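Local atomic coordinates of SusD superfamily protein (Bacteroides fragilis NCTC 9343, PDB entry 3NQP), a protein that probably binds sugars at the outer membrane and contributes to glycan capture for uptake, as other members of the SusD family do. Residues Ile71-Asp76 with Ala480-Lys485; Leu123-Tyr128 with Glu204-Glu209; Ala437-Lys442 with Trp453-Arg458. All blocks are in the same frame, centred on the assembly; numbering follows the deposited sequence.

Contact 1. Residues Ile71-Asp76 with Ala480-Lys485; sequences ILQNFD and APILNK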
loop_
_atom_site.group_PDB
_atom_site.type_symbol
_atom_site.label_atom_id
_atom_site.label_comp_id
_atom_site.label_asym_id
_atom_site.label_seq_id
_atom_site.Cartn_x
_atom_site.Cartn_y
_atom_site.Cartn_z
ATOM N N ILE A 71 14.657 1.148 -6.233
ATOM C CA ILE A 71 14.778 2.318 -5.401
ATOM C C ILE A 71 15.413 3.462 -6.179
ATOM O O ILE A 71 14.961 4.585 -6.057
ATOM C CB ILE A 71 15.581 2.004 -4.123
ATOM C CG1 ILE A 71 14.771 1.074 -3.215
ATOM C CG2 ILE A 71 15.965 3.331 -3.447
ATOM C CD1 ILE A 71 15.553 0.264 -2.182
ATOM N N LEU A 72 16.426 3.155 -7.009
ATOM C CA LEU A 72 17.154 4.130 -7.810
ATOM C C LEU A 72 16.429 4.492 -9.107
ATOM O O LEU A 72 16.915 5.289 -9.889
ATOM C CB LEU A 72 18.587 3.630 -8.119
ATOM C CG LEU A 72 19.524 3.532 -6.891
ATOM C CD1 LEU A 72 20.806 2.715 -7.156
ATOM C CD2 LEU A 72 19.849 4.945 -6.348
ATOM N N GLN A 73 15.265 3.917 -9.346
ATOM C CA GLN A 73 14.569 4.165 -10.595
ATOM C C GLN A 73 15.342 3.652 -11.839
ATOM O O GLN A 73 15.124 4.155 -12.937
ATOM C CB GLN A 73 14.225 5.664 -10.781
ATOM C CG GLN A 73 13.789 6.413 -9.473
ATOM C CD GLN A 73 12.443 5.989 -8.943
ATOM O OE1 GLN A 73 11.638 5.456 -9.694
ATOM N NE2 GLN A 73 12.180 6.242 -7.641
ATOM N N ASN A 74 16.211 2.649 -11.650
ATOM C CA ASN A 74 17.009 2.072 -12.713
ATOM C C ASN A 74 16.138 1.006 -13.346
ATOM O O ASN A 74 16.043 -0.111 -12.810
ATOM C CB ASN A 74 18.267 1.345 -12.208
ATOM C CG ASN A 74 19.315 2.258 -11.621
ATOM O OD1 ASN A 74 19.300 3.489 -11.815
ATOM N ND2 ASN A 74 20.272 1.641 -10.901
ATOM N N PHE A 75 15.484 1.369 -14.450
ATOM C CA PHE A 75 14.542 0.496 -15.113
ATOM C C PHE A 75 14.825 0.435 -16.598
ATOM O O PHE A 75 14.954 1.475 -17.237
ATOM C CB PHE A 75 13.126 1.010 -14.928
ATOM C CG PHE A 75 12.490 0.595 -13.615
ATOM C CD1 PHE A 75 11.963 -0.687 -13.462
ATOM C CD2 PHE A 75 12.408 1.464 -12.559
ATOM C CE1 PHE A 75 11.370 -1.075 -12.295
ATOM C CE2 PHE A 75 11.829 1.058 -11.353
ATOM C CZ PHE A 75 11.307 -0.197 -11.232
ATOM N N ASP A 76 14.923 -0.786 -17.112
ATOM C CA ASP A 76 15.015 -1.056 -18.563
ATOM C C ASP A 76 14.744 -2.550 -18.771
ATOM O O ASP A 76 14.397 -3.271 -17.817
ATOM C CB ASP A 76 16.390 -0.606 -19.102
ATOM C CG ASP A 76 17.556 -1.276 -18.391
ATOM O OD1 ASP A 76 17.466 -2.487 -18.087
ATOM O OD2 ASP A 76 18.580 -0.601 -18.137
ATOM N N ALA A 480 15.108 17.897 -5.546
ATOM C CA ALA A 480 15.170 17.448 -6.953
ATOM C C ALA A 480 14.065 16.438 -7.216
ATOM O O ALA A 480 13.763 15.633 -6.357
ATOM C CB ALA A 480 16.551 16.798 -7.249
ATOM N N PRO A 481 13.506 16.441 -8.422
ATOM C CA PRO A 481 12.401 15.533 -8.690
ATOM C C PRO A 481 12.868 14.093 -8.675
ATOM O O PRO A 481 14.017 13.827 -9.029
ATOM C CB PRO A 481 11.954 15.908 -10.098
ATOM C CG PRO A 481 13.033 16.725 -10.688
ATOM C CD PRO A 481 13.833 17.306 -9.574
ATOM N N ILE A 482 11.986 13.190 -8.273
ATOM C CA ILE A 482 12.309 11.758 -8.274
ATOM C C ILE A 482 12.535 11.257 -9.704
ATOM O O ILE A 482 13.475 10.517 -9.930
ATOM C CB ILE A 482 11.217 10.980 -7.521
ATOM C CG1 ILE A 482 11.317 11.363 -6.040
ATOM C CG2 ILE A 482 11.363 9.480 -7.668
ATOM C CD1 ILE A 482 10.108 10.890 -5.196
ATOM N N LEU A 483 11.669 11.632 -10.654
ATOM C CA LEU A 483 11.910 11.467 -12.097
ATOM C C LEU A 483 12.026 12.807 -12.835
ATOM O O LEU A 483 11.327 13.756 -12.553
ATOM C CB LEU A 483 10.792 10.651 -12.789
ATOM C CG LEU A 483 10.556 9.219 -12.268
ATOM C CD1 LEU A 483 9.354 8.553 -12.959
ATOM C CD2 LEU A 483 11.854 8.385 -12.392
ATOM N N ASN A 484 12.884 12.819 -13.837
ATOM C CA ASN A 484 13.086 13.941 -14.721
ATOM C C ASN A 484 12.081 13.773 -15.830
ATOM O O ASN A 484 12.170 12.837 -16.619
ATOM C CB ASN A 484 14.525 13.884 -15.258
ATOM C CG ASN A 484 14.854 15.009 -16.229
ATOM O OD1 ASN A 484 14.043 15.416 -17.042
ATOM N ND2 ASN A 484 16.078 15.495 -16.149
ATOM N N LYS A 485 11.119 14.684 -15.907
ATOM C CA LYS A 485 10.059 14.572 -16.879
ATOM C C LYS A 485 10.537 14.609 -18.345
ATOM O O LYS A 485 9.869 14.083 -19.208
ATOM C CB LYS A 485 9.037 15.676 -16.652
ATOM C CG LYS A 485 7.745 15.494 -17.469
ATOM C CD LYS A 485 6.669 16.464 -16.997
ATOM C CE LYS A 485 5.309 16.107 -17.604
ATOM N NZ LYS A 485 5.403 16.128 -19.085
#
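OE1 of Q73 accepts a hydrogen bond from NE of R50 while lying beside a methyl of L483, with Q73 OE1 4.0 Å from L483 CD2. The case illustrates how a buried amide can pack against hydrocarbon once its polar atoms are paired elsewhere: no hydrogen bond links 71-76 to 480-485, and both OE1 and NE2 of Q73 find partners beyond these segments. The closest approach is made by the amide nitrogen, Q73 NE2, 3.3 Å from the branch methyl CG2 of I482. L483 also meets the stem, its CD2 4.0 Å from Q73 CB, the two side chains crossing at about a right angle. Q73 CB points toward 480-485, and a bend at chi2 (-70°) turns the amide so that NE2 faces I482 CG2 and OE1 lies by L483 CD2. I482 also rests on R452 and L456 of helix 452-458. Q73 O accepts a hydrogen bond from K491 NZ, so amide and backbone are both held. The positive phi of Q73 (64°) and two bonds back into the last turn of helix 68-71 make this a helix end closed by a Schellman motif, packed against a loop from the far end of the chain.

Contact 2. Residues Leu123-Tyr128 with Glu204-Glu209; sequences LRAFYY and ECLMGE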
loop_
_atom_site.group_PDB
_atom_site.type_symbol
_atom_site.label_atom_id
_atom_site.label_comp_id
_atom_site.label_asym_id
_atom_site.label_seq_id
_atom_site.Cartn_x
_atom_site.Cartn_y
_atom_site.Cartn_z
ATOM N N LEU A 123 -11.657 -8.946 -6.319
ATOM C CA LEU A 123 -10.253 -9.296 -6.321
ATOM C C LEU A 123 -9.678 -9.305 -7.716
ATOM O O LEU A 123 -8.488 -8.996 -7.902
ATOM C CB LEU A 123 -10.043 -10.660 -5.658
ATOM C CG LEU A 123 -10.203 -10.686 -4.139
ATOM C CD1 LEU A 123 -10.052 -12.153 -3.610
ATOM C CD2 LEU A 123 -9.243 -9.750 -3.395
ATOM N N ARG A 124 -10.502 -9.594 -8.720
ATOM C CA ARG A 124 -9.983 -9.546 -10.082
ATOM C C ARG A 124 -9.719 -8.077 -10.473
ATOM O O ARG A 124 -8.691 -7.783 -11.096
ATOM C CB ARG A 124 -10.888 -10.200 -11.102
ATOM C CG ARG A 124 -10.200 -10.382 -12.441
ATOM C CD ARG A 124 -10.994 -11.379 -13.306
ATOM N NE ARG A 124 -12.278 -10.813 -13.723
ATOM C CZ ARG A 124 -13.161 -11.451 -14.491
ATOM N NH1 ARG A 124 -12.919 -12.692 -14.905
ATOM N NH2 ARG A 124 -14.273 -10.846 -14.865
ATOM N N ALA A 125 -10.599 -7.167 -10.056
ATOM C CA ALA A 125 -10.342 -5.739 -10.176
ATOM C C ALA A 125 -9.046 -5.334 -9.443
ATOM O O ALA A 125 -8.270 -4.523 -9.925
ATOM C CB ALA A 125 -11.521 -4.925 -9.595
ATOM N N PHE A 126 -8.886 -5.834 -8.224
ATOM C CA PHE A 126 -7.752 -5.489 -7.405
ATOM C C PHE A 126 -6.441 -5.808 -8.118
ATOM O O PHE A 126 -5.551 -4.974 -8.187
ATOM C CB PHE A 126 -7.833 -6.230 -6.079
ATOM C CG PHE A 126 -6.641 -6.034 -5.213
ATOM C CD1 PHE A 126 -6.571 -4.953 -4.364
ATOM C CD2 PHE A 126 -5.602 -6.934 -5.240
ATOM C CE1 PHE A 126 -5.485 -4.770 -3.562
ATOM C CE2 PHE A 126 -4.496 -6.762 -4.434
ATOM C CZ PHE A 126 -4.440 -5.666 -3.592
ATOM N N TYR A 127 -6.319 -7.031 -8.605
ATOM C CA TYR A 127 -5.111 -7.446 -9.263
ATOM C C TYR A 127 -4.912 -6.649 -10.550
ATOM O O TYR A 127 -3.834 -6.158 -10.812
ATOM C CB TYR A 127 -5.149 -8.933 -9.588
ATOM C CG TYR A 127 -4.866 -9.861 -8.415
ATOM C CD1 TYR A 127 -3.668 -9.791 -7.688
ATOM C CD2 TYR A 127 -5.765 -10.848 -8.066
ATOM C CE1 TYR A 127 -3.394 -10.687 -6.623
ATOM C CE2 TYR A 127 -5.492 -11.752 -7.019
ATOM C CZ TYR A 127 -4.322 -11.684 -6.317
ATOM O OH TYR A 127 -4.098 -12.607 -5.300
ATOM N N TYR A 128 -5.958 -6.500 -11.346
ATOM C CA TYR A 128 -5.779 -5.770 -12.599
ATOM C C TYR A 128 -5.440 -4.289 -12.406
ATOM O O TYR A 128 -4.831 -3.685 -13.282
ATOM C CB TYR A 128 -6.982 -5.960 -13.539
ATOM C CG TYR A 128 -6.813 -7.190 -14.430
ATOM C CD1 TYR A 128 -5.829 -7.240 -15.425
ATOM C CD2 TYR A 128 -7.596 -8.283 -14.257
ATOM C CE1 TYR A 128 -5.648 -8.378 -16.230
ATOM C CE2 TYR A 128 -7.460 -9.420 -15.080
ATOM C CZ TYR A 128 -6.489 -9.461 -16.064
ATOM O OH TYR A 128 -6.373 -10.593 -16.869
ATOM N N GLU A 204 -15.860 -1.000 -2.198
ATOM C CA GLU A 204 -16.122 0.450 -2.212
ATOM C C GLU A 204 -14.808 1.266 -2.045
ATOM O O GLU A 204 -14.645 2.291 -2.689
ATOM C CB GLU A 204 -17.145 0.846 -1.160
ATOM C CG GLU A 204 -18.540 0.351 -1.474
ATOM C CD GLU A 204 -19.619 1.273 -1.004
ATOM O OE1 GLU A 204 -19.990 2.162 -1.795
ATOM O OE2 GLU A 204 -20.053 1.137 0.148
ATOM N N CYS A 205 -13.895 0.806 -1.181
ATOM C CA CYS A 205 -12.584 1.427 -1.053
ATOM C C CYS A 205 -11.807 1.400 -2.378
ATOM O O CYS A 205 -11.272 2.402 -2.830
ATOM C CB CYS A 205 -11.729 0.722 -0.004
ATOM S SG CYS A 205 -12.249 1.139 1.690
ATOM N N LEU A 206 -11.723 0.225 -2.957
ATOM C CA LEU A 206 -11.123 0.055 -4.256
ATOM C C LEU A 206 -11.783 0.961 -5.278
ATOM O O LEU A 206 -11.083 1.550 -6.113
ATOM C CB LEU A 206 -11.157 -1.415 -4.702
ATOM C CG LEU A 206 -10.415 -1.785 -5.976
ATOM C CD1 LEU A 206 -8.966 -1.293 -5.968
ATOM C CD2 LEU A 206 -10.459 -3.318 -6.127
HETATM N N MSE A 207 -13.099 1.109 -5.251
HETATM C CA MSE A 207 -13.731 2.008 -6.236
HETATM C C MSE A 207 -13.298 3.439 -5.978
HETATM O O MSE A 207 -13.042 4.192 -6.897
HETATM C CB MSE A 207 -15.267 1.900 -6.269
HETATM C CG MSE A 207 -15.769 0.554 -6.686
HETATM SE SE MSE A 207 -17.687 0.430 -6.701
HETATM C CE MSE A 207 -17.930 1.327 -8.365
ATOM N N GLY A 208 -13.187 3.819 -4.702
ATOM C CA GLY A 208 -12.675 5.132 -4.371
ATOM C C GLY A 208 -11.273 5.338 -4.916
ATOM O O GLY A 208 -10.963 6.406 -5.435
ATOM N N GLU A 209 -10.429 4.312 -4.809
ATOM C CA GLU A 209 -9.032 4.416 -5.239
ATOM C C GLU A 209 -8.943 4.479 -6.771
ATOM O O GLU A 209 -8.231 5.320 -7.331
ATOM C CB GLU A 209 -8.210 3.232 -4.713
ATOM C CG GLU A 209 -6.708 3.443 -4.685
ATOM C CD GLU A 209 -6.002 2.248 -4.061
ATOM O OE1 GLU A 209 -6.533 1.126 -4.046
ATOM O OE2 GLU A 209 -4.917 2.432 -3.551
#
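A single methyl, CD2 of L206, makes the direct contact with helix 110-135, resting on the backbone of F126: L206 CD2 is 3.6 Å from F126 N and 3.7 Å from F126 CA. The same methyl touches F126 CB at 3.9 Å and has A125 CB 4.0 Å away, so its contacts are with backbone and beta carbons, not with the aromatic ring. This is a worked example of close helix packing, in which a leucine end settles against the beta carbons of two successive residues; the nearest alpha carbons, of F126 and L206, are only 7.2 Å apart. With CG anti to the backbone N (chi1 -173°), L206 directs CD2 at F126 and A125, and W198 packs against its side chain.

Further out, the ring of F126 swings off the leucine to meet F379 nearly parallel and H42 at a steeper tilt, with L35 of helix 21-37 also against it. A125 is backed by L174 of helix 163-181. The next residue back, R124, ties helix 110-135 to that same neighbour through a salt bridge to D173, while its NH1 bonds N96 of helix 89-102. Apolar contact at L206 and polar ties from R124 together join helices 110-135, 200-216, 163-181 and 89-102 in a bundle consistent with the TPR-like helical scaffold of SusD proteins.

Contact 3. Residues Ala437-Lys442 with Trp453-Arg458; sequences AILHEK and WWDLRR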
loop_
_atom_site.group_PDB
_atom_site.type_symbol
_atom_site.label_atom_id
_atom_site.label_comp_id
_atom_site.label_asym_id
_atom_site.label_seq_id
_atom_site.Cartn_x
_atom_site.Cartn_y
_atom_site.Cartn_z
ATOM N N ALA A 437 0.295 19.043 1.706
ATOM C CA ALA A 437 -0.129 18.733 3.067
ATOM C C ALA A 437 -0.758 17.328 3.140
ATOM O O ALA A 437 -0.542 16.604 4.121
ATOM C CB ALA A 437 -1.096 19.827 3.608
ATOM N N ILE A 438 -1.496 16.937 2.107
ATOM C CA ILE A 438 -2.186 15.636 2.071
ATOM C C ILE A 438 -1.111 14.573 1.841
ATOM O O ILE A 438 -1.050 13.582 2.568
ATOM C CB ILE A 438 -3.289 15.563 0.989
ATOM C CG1 ILE A 438 -4.492 16.470 1.333
ATOM C CG2 ILE A 438 -3.785 14.088 0.783
ATOM C CD1 ILE A 438 -5.412 16.752 0.045
ATOM N N LEU A 439 -0.216 14.817 0.883
ATOM C CA LEU A 439 0.904 13.886 0.645
ATOM C C LEU A 439 1.715 13.680 1.901
ATOM O O LEU A 439 2.032 12.562 2.266
ATOM C CB LEU A 439 1.820 14.365 -0.502
ATOM C CG LEU A 439 3.194 13.652 -0.706
ATOM C CD1 LEU A 439 2.996 12.300 -1.265
ATOM C CD2 LEU A 439 4.113 14.507 -1.632
ATOM N N HIS A 440 2.058 14.773 2.571
ATOM C CA HIS A 440 2.973 14.674 3.708
ATOM C C HIS A 440 2.284 14.027 4.913
ATOM O O HIS A 440 2.939 13.409 5.702
ATOM C CB HIS A 440 3.581 16.030 4.059
ATOM C CG HIS A 440 4.556 16.541 3.032
ATOM N ND1 HIS A 440 4.827 17.888 2.862
ATOM C CD2 HIS A 440 5.289 15.888 2.095
ATOM C CE1 HIS A 440 5.702 18.028 1.878
ATOM N NE2 HIS A 440 6.007 16.834 1.403
ATOM N N GLU A 441 0.953 14.139 5.001
ATOM C CA GLU A 441 0.210 13.403 6.011
ATOM C C GLU A 441 0.151 11.905 5.690
ATOM O O GLU A 441 0.284 11.085 6.564
ATOM C CB GLU A 441 -1.199 13.994 6.180
ATOM C CG GLU A 441 -1.786 13.761 7.585
ATOM C CD GLU A 441 -0.961 14.350 8.684
ATOM O OE1 GLU A 441 -0.424 15.460 8.493
ATOM O OE2 GLU A 441 -0.818 13.674 9.714
ATOM N N LYS A 442 -0.089 11.554 4.429
ATOM C CA LYS A 442 0.040 10.156 3.985
ATOM C C LYS A 442 1.458 9.613 4.215
ATOM O O LYS A 442 1.612 8.465 4.599
ATOM C CB LYS A 442 -0.347 10.018 2.511
ATOM C CG LYS A 442 -1.851 10.111 2.297
ATOM C CD LYS A 442 -2.320 9.609 0.898
ATOM C CE LYS A 442 -2.293 8.068 0.863
ATOM N NZ LYS A 442 -2.837 7.542 -0.459
ATOM N N TRP A 453 4.443 5.629 -3.688
ATOM C CA TRP A 453 4.689 5.590 -5.151
ATOM C C TRP A 453 3.411 6.000 -5.851
ATOM O O TRP A 453 3.435 6.782 -6.802
ATOM C CB TRP A 453 5.149 4.199 -5.639
ATOM C CG TRP A 453 5.254 4.104 -7.192
ATOM C CD1 TRP A 453 4.596 3.257 -7.975
ATOM C CD2 TRP A 453 6.041 4.940 -8.055
ATOM N NE1 TRP A 453 4.893 3.490 -9.309
ATOM C CE2 TRP A 453 5.804 4.509 -9.375
ATOM C CE3 TRP A 453 6.941 5.984 -7.836
ATOM C CZ2 TRP A 453 6.408 5.095 -10.455
ATOM C CZ3 TRP A 453 7.540 6.569 -8.921
ATOM C CH2 TRP A 453 7.280 6.110 -10.212
ATOM N N TRP A 454 2.279 5.461 -5.375
ATOM C CA TRP A 454 0.988 5.787 -6.006
ATOM C C TRP A 454 0.651 7.290 -5.854
ATOM O O TRP A 454 0.241 7.964 -6.818
ATOM C CB TRP A 454 -0.122 4.876 -5.483
ATOM C CG TRP A 454 0.157 3.388 -5.656
ATOM C CD1 TRP A 454 -0.088 2.400 -4.756
ATOM C CD2 TRP A 454 0.639 2.741 -6.837
ATOM N NE1 TRP A 454 0.249 1.170 -5.300
ATOM C CE2 TRP A 454 0.696 1.369 -6.575
ATOM C CE3 TRP A 454 1.028 3.196 -8.094
ATOM C CZ2 TRP A 454 1.138 0.453 -7.514
ATOM C CZ3 TRP A 454 1.485 2.268 -9.028
ATOM C CH2 TRP A 454 1.531 0.929 -8.722
ATOM N N ASP A 455 0.866 7.809 -4.657
ATOM C CA ASP A 455 0.655 9.240 -4.373
ATOM C C ASP A 455 1.473 10.151 -5.304
ATOM O O ASP A 455 0.942 11.164 -5.766
ATOM C CB ASP A 455 0.982 9.540 -2.907
ATOM C CG ASP A 455 0.037 8.836 -1.934
ATOM O OD1 ASP A 455 -1.062 8.403 -2.326
ATOM O OD2 ASP A 455 0.408 8.687 -0.744
ATOM N N LEU A 456 2.739 9.763 -5.583
ATOM C CA LEU A 456 3.611 10.517 -6.477
ATOM C C LEU A 456 3.161 10.461 -7.919
ATOM O O LEU A 456 3.301 11.455 -8.653
ATOM C CB LEU A 456 5.058 10.038 -6.396
ATOM C CG LEU A 456 5.738 10.301 -5.041
ATOM C CD1 LEU A 456 7.048 9.441 -4.994
ATOM C CD2 LEU A 456 6.055 11.810 -4.838
ATOM N N ARG A 457 2.622 9.322 -8.341
ATOM C CA ARG A 457 2.066 9.207 -9.697
ATOM C C ARG A 457 0.789 10.048 -9.858
ATOM O O ARG A 457 0.544 10.609 -10.914
ATOM C CB ARG A 457 1.682 7.748 -10.024
ATOM C CG ARG A 457 2.851 6.797 -10.262
ATOM C CD ARG A 457 3.455 6.834 -11.635
ATOM N NE ARG A 457 2.477 6.878 -12.741
ATOM C CZ ARG A 457 1.774 5.860 -13.201
ATOM N NH1 ARG A 457 1.886 4.674 -12.678
ATOM N NH2 ARG A 457 0.937 6.043 -14.197
ATOM N N ARG A 458 0.004 10.143 -8.793
ATOM C CA ARG A 458 -1.377 10.579 -8.879
ATOM C C ARG A 458 -1.573 12.023 -8.514
ATOM O O ARG A 458 -2.283 12.743 -9.205
ATOM C CB ARG A 458 -2.248 9.707 -7.979
ATOM C CG ARG A 458 -3.778 9.851 -8.152
ATOM C CD ARG A 458 -4.543 9.166 -7.006
ATOM N NE ARG A 458 -4.187 9.746 -5.734
ATOM C CZ ARG A 458 -3.366 9.206 -4.816
ATOM N NH1 ARG A 458 -2.807 7.989 -4.961
ATOM N NH2 ARG A 458 -3.074 9.910 -3.746
#
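OD1 of D455 is gripped by three donors from two side chains, one on each helix. K442 NZ approaches along the syn lone pair, on the side of the other carboxylate oxygen, and makes the shortest bond, 2.7 Å from D455 OD1. R458 comes end-on with both terminal nitrogens: its NH2 stands 2.9 Å from D455 OD1 in a fairly straight bond (157°) and meets the carboxylate from above its plane, while NH1 uses the anti lone pair in a longer, more bent one. The oxygen lies nearly in the guanidinium plane. Such a concentration of positive charge on one buried oxygen would be expected to keep the aspartate ionised. The two cations have further partners as well, K442 NZ bonding Q451 OE1 and R458 NH2 pairing with E391 of helix 382-396.

The network ties together a helical hairpin in the SusD family region, in which helices 431-445 and 452-458 follow closely in sequence and their short segments run antiparallel (170°), with axes 10.8 Å apart.

The lysine chain runs past the second carboxylate oxygen, K442 CE 3.2 Å from D455 OD2, and its bend at chi3 (76°) carries K442 NZ to D455 OD1. Beside the salt bridge, L439 sends CD1 to within 3.8 Å of D455 CB, touching the stem of the aspartate. L456 flanks the interface at slightly longer range and reaches I482 in a neighbouring loop, whereas R458 also packs on L212 and W213 of helix 200-216.

The three contacts show how distant parts of one chain meet in a single helical body. Contacts 1 and 3, with centres 17 Å apart, touch directly: I482 CD1 lies 3.4 Å from L456 CD1, and L483 CD1 packs 4.2 Å from W453 CH2, so the loop at 480-485 bridges Q73 and helix 452-458. Contacts 2 and 3 have centres 19 Å apart and nearest atoms about 5 Å apart. R133, further along helix 110-135, reaches both: it makes a cation-pi interaction with W454 and a weak, long ion pair with E209. Contact 1 stands well away from contact 2, with about 16 Å between nearest atoms.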